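Long-range contact in glycosyl transferase (PDB 5U02), which belongs to the glycosyl transferases and joins a helical linker domain to two immunoglobulin-like (E-set) beta domains: residues A[207-215]-A[266-274]. Residues are numbered along the deposited sequence; the frame is centred on the assembly and turned at random.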
loop_
_atom_site.group_PDB
_atom_site.type_symbol
_atom_site.label_atom_id
_atom_site.label_comp_id
_atom_site.label_asym_id
_atom_site.label_seq_id
_atom_site.Cartn_x
_atom_site.Cartn_y
_atom_site.Cartn_z
ATOM N N LEU A 207 -8.767 -15.981 -10.609
ATOM C CA LEU A 207 -8.008 -17.078 -11.207
ATOM C C LEU A 207 -8.729 -17.845 -12.314
ATOM O O LEU A 207 -8.055 -18.229 -13.285
ATOM C CB LEU A 207 -7.577 -18.058 -10.107
ATOM C CG LEU A 207 -6.351 -17.710 -9.269
ATOM C CD1 LEU A 207 -6.285 -18.626 -8.059
ATOM C CD2 LEU A 207 -5.099 -17.837 -10.107
ATOM N N PRO A 208 -10.033 -18.143 -12.234
ATOM C CA PRO A 208 -10.653 -18.992 -13.271
ATOM C C PRO A 208 -10.596 -18.423 -14.674
ATOM O O PRO A 208 -10.869 -19.166 -15.625
ATOM C CB PRO A 208 -12.112 -19.114 -12.809
ATOM C CG PRO A 208 -12.097 -18.781 -11.399
ATOM C CD PRO A 208 -10.995 -17.815 -11.168
ATOM N N LYS A 209 -10.268 -17.142 -14.836
ATOM C CA LYS A 209 -10.320 -16.529 -16.158
ATOM C C LYS A 209 -9.312 -17.146 -17.112
ATOM O O LYS A 209 -9.559 -17.199 -18.322
ATOM C CB LYS A 209 -10.078 -15.027 -16.045
ATOM C CG LYS A 209 -11.073 -14.312 -15.159
ATOM C CD LYS A 209 -10.581 -12.914 -14.828
ATOM C CE LYS A 209 -11.643 -12.117 -14.091
ATOM N NZ LYS A 209 -11.194 -10.725 -13.847
ATOM N N GLU A 210 -8.169 -17.596 -16.602
ATOM C CA GLU A 210 -7.129 -18.174 -17.441
ATOM C C GLU A 210 -6.427 -19.287 -16.677
ATOM O O GLU A 210 -6.478 -19.357 -15.448
ATOM C CB GLU A 210 -6.104 -17.122 -17.897
ATOM C CG GLU A 210 -6.700 -15.880 -18.555
ATOM C CD GLU A 210 -7.097 -16.113 -19.997
ATOM O OE1 GLU A 210 -6.490 -16.992 -20.651
ATOM O OE2 GLU A 210 -8.017 -15.415 -20.474
ATOM N N LYS A 211 -5.757 -20.160 -17.426
ATOM C CA LYS A 211 -5.083 -21.293 -16.803
ATOM C C LYS A 211 -3.656 -20.947 -16.400
ATOM O O LYS A 211 -3.187 -21.390 -15.348
ATOM C CB LYS A 211 -5.087 -22.498 -17.746
ATOM C CG LYS A 211 -6.477 -22.975 -18.151
ATOM C CD LYS A 211 -6.630 -24.480 -17.985
ATOM C CE LYS A 211 -6.004 -25.213 -19.157
ATOM N NZ LYS A 211 -6.450 -26.636 -19.259
ATOM N N ILE A 212 -2.955 -20.163 -17.217
ATOM C CA ILE A 212 -1.540 -19.872 -17.014
ATOM C C ILE A 212 -1.394 -18.436 -16.528
ATOM O O ILE A 212 -1.826 -17.494 -17.203
ATOM C CB ILE A 212 -0.731 -20.097 -18.301
ATOM C CG1 ILE A 212 -0.874 -21.545 -18.775
ATOM C CG2 ILE A 212 0.728 -19.756 -18.064
ATOM C CD1 ILE A 212 -0.279 -21.796 -20.162
ATOM N N TRP A 213 -0.766 -18.271 -15.364
ATOM C CA TRP A 213 -0.487 -16.966 -14.777
ATOM C C TRP A 213 1.019 -16.859 -14.572
ATOM O O TRP A 213 1.593 -17.602 -13.770
ATOM C CB TRP A 213 -1.238 -16.780 -13.456
ATOM C CG TRP A 213 -2.736 -16.824 -13.595
ATOM C CD1 TRP A 213 -3.533 -17.931 -13.526
ATOM C CD2 TRP A 213 -3.614 -15.711 -13.829
ATOM N NE1 TRP A 213 -4.849 -17.577 -13.702
ATOM C CE2 TRP A 213 -4.925 -16.221 -13.889
ATOM C CE3 TRP A 213 -3.417 -14.336 -13.992
ATOM C CZ2 TRP A 213 -6.034 -15.406 -14.102
ATOM C CZ3 TRP A 213 -4.523 -13.527 -14.209
ATOM C CH2 TRP A 213 -5.812 -14.065 -14.261
ATOM N N ASP A 214 1.656 -15.948 -15.300
ATOM C CA ASP A 214 3.090 -15.754 -15.185
ATOM C C ASP A 214 3.379 -14.677 -14.145
ATOM O O ASP A 214 2.616 -13.718 -13.999
ATOM C CB ASP A 214 3.704 -15.388 -16.539
ATOM C CG ASP A 214 3.366 -16.406 -17.636
ATOM O OD1 ASP A 214 3.781 -17.570 -17.489
ATOM O OD2 ASP A 214 2.773 -16.022 -18.668
ATOM N N VAL A 215 4.469 -14.853 -13.403
ATOM C CA VAL A 215 4.801 -13.980 -12.277
ATOM C C VAL A 215 5.799 -12.925 -12.739
ATOM O O VAL A 215 6.862 -13.259 -13.277
ATOM C CB VAL A 215 5.356 -14.783 -11.090
ATOM C CG1 VAL A 215 5.553 -13.884 -9.877
ATOM C CG2 VAL A 215 4.420 -15.942 -10.744
ATOM N N ASN A 266 11.385 -19.578 -15.694
ATOM C CA ASN A 266 10.679 -18.633 -14.843
ATOM C C ASN A 266 9.460 -19.300 -14.217
ATOM O O ASN A 266 8.948 -20.301 -14.718
ATOM C CB ASN A 266 10.256 -17.395 -15.635
ATOM C CG ASN A 266 11.437 -16.556 -16.073
ATOM O OD1 ASN A 266 11.726 -16.450 -17.263
ATOM N ND2 ASN A 266 12.133 -15.968 -15.117
ATOM N N ILE A 267 8.982 -18.722 -13.123
ATOM C CA ILE A 267 7.937 -19.363 -12.332
ATOM C C ILE A 267 6.573 -18.852 -12.773
ATOM O O ILE A 267 6.389 -17.660 -13.050
ATOM C CB ILE A 267 8.173 -19.137 -10.826
ATOM C CG1 ILE A 267 7.182 -19.960 -10.002
ATOM C CG2 ILE A 267 8.087 -17.654 -10.465
ATOM C CD1 ILE A 267 7.528 -20.026 -8.537
ATOM N N SER A 268 5.613 -19.770 -12.860
ATOM C CA SER A 268 4.246 -19.447 -13.238
ATOM C C SER A 268 3.291 -20.250 -12.364
ATOM O O SER A 268 3.700 -21.142 -11.616
ATOM C CB SER A 268 4.000 -19.728 -14.725
ATOM O OG SER A 268 4.842 -18.930 -15.540
ATOM N N LEU A 269 2.004 -19.922 -12.455
ATOM C CA LEU A 269 0.961 -20.601 -11.695
ATOM C C LEU A 269 -0.044 -21.220 -12.656
ATOM O O LEU A 269 -0.610 -20.521 -13.505
ATOM C CB LEU A 269 0.253 -19.636 -10.740
ATOM C CG LEU A 269 1.177 -18.786 -9.863
ATOM C CD1 LEU A 269 0.381 -17.897 -8.923
ATOM C CD2 LEU A 269 2.133 -19.671 -9.080
ATOM N N TYR A 270 -0.271 -22.524 -12.513
ATOM C CA TYR A 270 -1.222 -23.259 -13.339
ATOM C C TYR A 270 -2.482 -23.522 -12.523
ATOM O O TYR A 270 -2.410 -24.107 -11.435
ATOM C CB TYR A 270 -0.605 -24.568 -13.833
ATOM C CG TYR A 270 -1.393 -25.281 -14.908
ATOM C CD1 TYR A 270 -1.361 -24.846 -16.226
ATOM C CD2 TYR A 270 -2.145 -26.411 -14.611
ATOM C CE1 TYR A 270 -2.073 -25.508 -17.218
ATOM C CE2 TYR A 270 -2.862 -27.077 -15.595
ATOM C CZ TYR A 270 -2.820 -26.621 -16.890
ATOM O OH TYR A 270 -3.527 -27.285 -17.862
ATOM N N PHE A 271 -3.627 -23.094 -13.054
ATOM C CA PHE A 271 -4.924 -23.216 -12.396
ATOM C C PHE A 271 -5.853 -24.032 -13.287
ATOM O O PHE A 271 -6.131 -23.635 -14.425
ATOM C CB PHE A 271 -5.518 -21.832 -12.116
ATOM C CG PHE A 271 -6.809 -21.863 -11.349
ATOM C CD1 PHE A 271 -6.810 -22.074 -9.980
ATOM C CD2 PHE A 271 -8.023 -21.669 -11.995
ATOM C CE1 PHE A 271 -7.997 -22.101 -9.268
ATOM C CE2 PHE A 271 -9.218 -21.691 -11.288
ATOM C CZ PHE A 271 -9.208 -21.905 -9.922
ATOM N N THR A 272 -6.327 -25.169 -12.776
ATOM C CA THR A 272 -7.176 -26.047 -13.570
ATOM C C THR A 272 -8.072 -26.873 -12.655
ATOM O O THR A 272 -7.775 -27.082 -11.474
ATOM C CB THR A 272 -6.348 -26.967 -14.475
ATOM O OG1 THR A 272 -7.202 -27.534 -15.475
ATOM C CG2 THR A 272 -5.715 -28.090 -13.667
ATOM N N ALA A 273 -9.177 -27.347 -13.224
ATOM C CA ALA A 273 -10.162 -28.116 -12.477
ATOM C C ALA A 273 -9.647 -29.514 -12.157
ATOM O O ALA A 273 -8.810 -30.073 -12.869
ATOM C CB ALA A 273 -11.467 -28.221 -13.268
ATOM N N ILE A 274 -10.161 -30.080 -11.065
ATOM C CA ILE A 274 -9.886 -31.458 -10.680
ATOM C C ILE A 274 -11.181 -32.084 -10.185
ATOM O O ILE A 274 -12.176 -31.401 -9.930
ATOM C CB ILE A 274 -8.804 -31.576 -9.583
ATOM C CG1 ILE A 274 -9.278 -30.910 -8.291
ATOM C CG2 ILE A 274 -7.476 -30.981 -10.041
ATOM C CD1 ILE A 274 -8.357 -31.138 -7.129
#
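Leu-207 lays its CB over the centre of one face of the Phe-271 ring, 3.9 Å from the centroid and almost on the ring normal, a clear CH-pi contact. Leu-207 CD1 continues over the CD1-CE1 side of the ring, while Pro-208 CA approaches Phe-271 CE2 obliquely at 3.6 Å; Tyr-254 stacks with the same ring. Phe-271 reaches the short 3-10 turn because its CG stands opposite the backbone N (chi1 -176°).

Trp-213 has Glu-210 CB over one face, offset toward the rim, and carbonyl oxygens of Leu-207 and Leu-269 at its edge. Its NE1 donates to Leu-207 O at 3.3 Å, in the indole plane and on a lone pair of the carbonyl; a weak second bond goes to Glu-210 O. The indole thus ties the turn 207-209 back to its own strand.

Strands 212-215 and 267-274 run antiparallel. Trp-213 and Leu-269 form a hydrogen-bonded pair, with Leu-269 N to Trp-213 O at 2.7 Å, and Phe-271 N reaches Lys-211 O at 2.9 Å. Just before the strand, the Lys-211 chain, bent at its second and third torsions, runs alongside the Tyr-270 side chain and makes a weak bond from its NZ to Tyr-270 OH.

On the face that carries Ile-212 and Tyr-270, Ser-268 OG donates to the anti lone pair of Asp-214 OD1 at 2.6 Å. Arg-176 and Arg-229 form salt bridges to the same oxygen. Three donors thus converge on one buried carboxylate oxygen, an arrangement that would probably stabilise its negative charge inside this E-set beta domain.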